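Local coordinates for protein glutathione S-transferase (Lodderomyces elongisporus, PDB 4IVF) that probably transfers glutathione to electrophilic substrates, as a dimeric member of the glutathione S-transferase superfamily that binds two glutathione molecules per subunit, at residues F95-P98 with A102-Y105. Numbering follows the deposited sequence.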
ATOM      1  N   PHE F  95     -17.489   7.598   8.130  1.00 18.59           N
ATOM      2  CA  PHE F  95     -16.637   7.449   6.962  1.00 21.36           C
ATOM      3  C   PHE F  95     -15.804   6.190   7.088  1.00 20.51           C
ATOM      4  O   PHE F  95     -14.690   6.123   6.570  1.00 21.55           O
ATOM      5  CB  PHE F  95     -15.706   8.665   6.816  1.00 18.09           C
ATOM      6  CG  PHE F  95     -16.432   9.971   6.699  1.00 18.15           C
ATOM      7  CD1 PHE F  95     -16.958  10.378   5.485  1.00 19.66           C
ATOM      8  CD2 PHE F  95     -16.591  10.791   7.801  1.00 20.31           C
ATOM      9  CE1 PHE F  95     -17.631  11.584   5.375  1.00 20.99           C
ATOM     10  CE2 PHE F  95     -17.269  11.996   7.700  1.00 28.33           C
ATOM     11  CZ  PHE F  95     -17.788  12.393   6.489  1.00 21.74           C
ATOM     12  N   SER F  96     -16.334   5.208   7.803  1.00 16.04           N
ATOM     13  CA  SER F  96     -15.619   3.960   8.058  1.00 15.47           C
ATOM     14  C   SER F  96     -16.591   2.943   8.598  1.00 16.30           C
ATOM     15  O   SER F  96     -17.703   3.281   9.000  1.00 26.68           O
ATOM     16  CB  SER F  96     -14.472   4.165   9.065  1.00 16.60           C
ATOM     17  OG  SER F  96     -14.954   4.638  10.315  1.00 19.23           O
ATOM     18  N   TYR F  97     -16.169   1.689   8.609  1.00 22.49           N
ATOM     19  CA  TYR F  97     -17.012   0.606   9.087  1.00 19.89           C
ATOM     20  C   TYR F  97     -16.445   0.047  10.379  1.00 20.62           C
ATOM     21  O   TYR F  97     -15.256   0.185  10.635  1.00 21.71           O
ATOM     22  CB  TYR F  97     -17.096  -0.480   8.023  1.00 16.25           C
ATOM     23  CG  TYR F  97     -17.923  -0.051   6.843  1.00 15.87           C
ATOM     24  CD1 TYR F  97     -19.302  -0.230   6.844  1.00 17.02           C
ATOM     25  CD2 TYR F  97     -17.334   0.553   5.733  1.00 14.66           C
ATOM     26  CE1 TYR F  97     -20.067   0.164   5.787  1.00 17.01           C
ATOM     27  CE2 TYR F  97     -18.097   0.956   4.665  1.00 17.32           C
ATOM     28  CZ  TYR F  97     -19.471   0.751   4.693  1.00 23.75           C
ATOM     29  OH  TYR F  97     -20.261   1.147   3.635  1.00 23.32           O
ATOM     30  N   PRO F  98     -17.296  -0.579  11.204  1.00 22.81           N
ATOM     31  CA  PRO F  98     -16.805  -1.159  12.457  1.00 23.81           C
ATOM     32  C   PRO F  98     -15.704  -2.176  12.202  1.00 24.66           C
ATOM     33  O   PRO F  98     -15.794  -2.960  11.251  1.00 21.24           O
ATOM     34  CB  PRO F  98     -18.044  -1.861  13.024  1.00 21.79           C
ATOM     35  CG  PRO F  98     -19.188  -1.055  12.496  1.00 22.23           C
ATOM     36  CD  PRO F  98     -18.764  -0.643  11.103  1.00 20.79           C
ATOM     37  N   ALA F 102     -16.932  -7.343   7.324  1.00 21.69           N
ATOM     38  CA  ALA F 102     -16.587  -7.552   5.922  1.00 17.03           C
ATOM     39  C   ALA F 102     -16.325  -6.225   5.214  1.00 15.99           C
ATOM     40  O   ALA F 102     -15.348  -6.084   4.479  1.00 15.22           O
ATOM     41  CB  ALA F 102     -17.674  -8.331   5.221  1.00 17.68           C
ATOM     42  N   GLU F 103     -17.177  -5.241   5.471  1.00 16.08           N
ATOM     43  CA  GLU F 103     -17.014  -3.927   4.868  1.00 15.30           C
ATOM     44  C   GLU F 103     -15.720  -3.234   5.333  1.00 14.69           C
ATOM     45  O   GLU F 103     -15.094  -2.528   4.566  1.00 13.92           O
ATOM     46  CB  GLU F 103     -18.235  -3.036   5.129  1.00 15.79           C
ATOM     47  CG  GLU F 103     -19.555  -3.525   4.483  1.00 24.66           C
ATOM     48  CD  GLU F 103     -20.306  -4.598   5.312  1.00 41.53           C
ATOM     49  OE1 GLU F 103     -19.833  -5.015   6.409  1.00 38.84           O
ATOM     50  OE2 GLU F 103     -21.391  -5.023   4.849  1.00 45.42           O
ATOM     51  N   TYR F 104     -15.339  -3.430   6.590  1.00 15.16           N
ATOM     52  CA  TYR F 104     -14.081  -2.899   7.101  1.00 16.75           C
ATOM     53  C   TYR F 104     -12.904  -3.425   6.284  1.00 16.86           C
ATOM     54  O   TYR F 104     -12.039  -2.660   5.838  1.00 13.50           O
ATOM     55  CB  TYR F 104     -13.907  -3.262   8.578  1.00 15.69           C
ATOM     56  CG  TYR F 104     -12.531  -2.981   9.116  1.00 22.54           C
ATOM     57  CD1 TYR F 104     -12.205  -1.724   9.602  1.00 22.50           C
ATOM     58  CD2 TYR F 104     -11.549  -3.974   9.135  1.00 28.31           C
ATOM     59  CE1 TYR F 104     -10.936  -1.453  10.091  1.00 28.03           C
ATOM     60  CE2 TYR F 104     -10.272  -3.715   9.627  1.00 25.67           C
ATOM     61  CZ  TYR F 104      -9.972  -2.449  10.104  1.00 28.20           C
ATOM     62  OH  TYR F 104      -8.718  -2.167  10.602  1.00 25.83           O
ATOM     63  N   TYR F 105     -12.892  -4.738   6.075  1.00 14.51           N
ATOM     64  CA  TYR F 105     -11.855  -5.369   5.268  1.00 17.53           C
ATOM     65  C   TYR F 105     -11.875  -5.038   3.763  1.00 13.32           C
ATOM     66  O   TYR F 105     -10.816  -4.880   3.155  1.00 14.28           O
ATOM     67  CB  TYR F 105     -11.799  -6.876   5.551  1.00 14.91           C
ATOM     68  CG  TYR F 105     -11.279  -7.123   6.942  1.00 15.64           C
ATOM     69  CD1 TYR F 105      -9.939  -6.888   7.256  1.00 15.49           C
ATOM     70  CD2 TYR F 105     -12.132  -7.526   7.965  1.00 21.94           C
ATOM     71  CE1 TYR F 105      -9.455  -7.092   8.552  1.00 16.34           C
ATOM     72  CE2 TYR F 105     -11.662  -7.732   9.260  1.00 24.34           C
ATOM     73  CZ  TYR F 105     -10.327  -7.511   9.547  1.00 27.25           C
ATOM     74  OH  TYR F 105      -9.878  -7.707  10.832  1.00 27.85           O
TER
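Tyr97 and Tyr104 bring the two backbones closest, with their CA atoms 5.0 Å apart. Residues 95-98 are loop, extended from Ser96 onward, in the connection between helix 78-89 and helix 102-131. Residues 102-105 form the first turn of the latter helix. Between them the chain turns sharply, which sets Tyr97 beside this first turn. No hydrogen bond links the two segments directly. Thr101, between them, does so instead: its OG1 is hydrogen-bonded to both Pro98 O and Tyr104 N, the latter in the first helical turn.

The main side-chain contact is a CH-pi interaction. Glu103 CB sits over one face of the Tyr97 ring, 3.5 Å from the centroid and 15° off the ring normal. Tyr97 CG is anti to its own carbonyl carbon (chi1 -72°), which swings the ring across Glu103. The Glu103 side chain crosses the ring at a slant, with CG 3.9 Å from Tyr97 CE1. The chain then bends at chi2 (83°), and the carboxylate leads away from the loop. Tyr97 CB packs beside the helix backbone, 3.7 Å from Tyr104 N. Tyr104 CB lies 3.3 Å from Pro98 O. Tyr97 O is 3.7 Å from Tyr104 CD1, at the edge of that ring.

Beyond the two segments, Tyr104 packs on Tyr104 of the second subunit. Tyr97 is buried, and its OH is hydrogen-bonded to Val170 O. The contact lies away from the glutathione sites. In the GST fold it ties the loop after helix 78-89 to the long first helix of the helical domain. The segments meet by van der Waals and CH-pi contact, often carbon against backbone N or O, and the glutamate uses its aliphatic stem on the aromatic face.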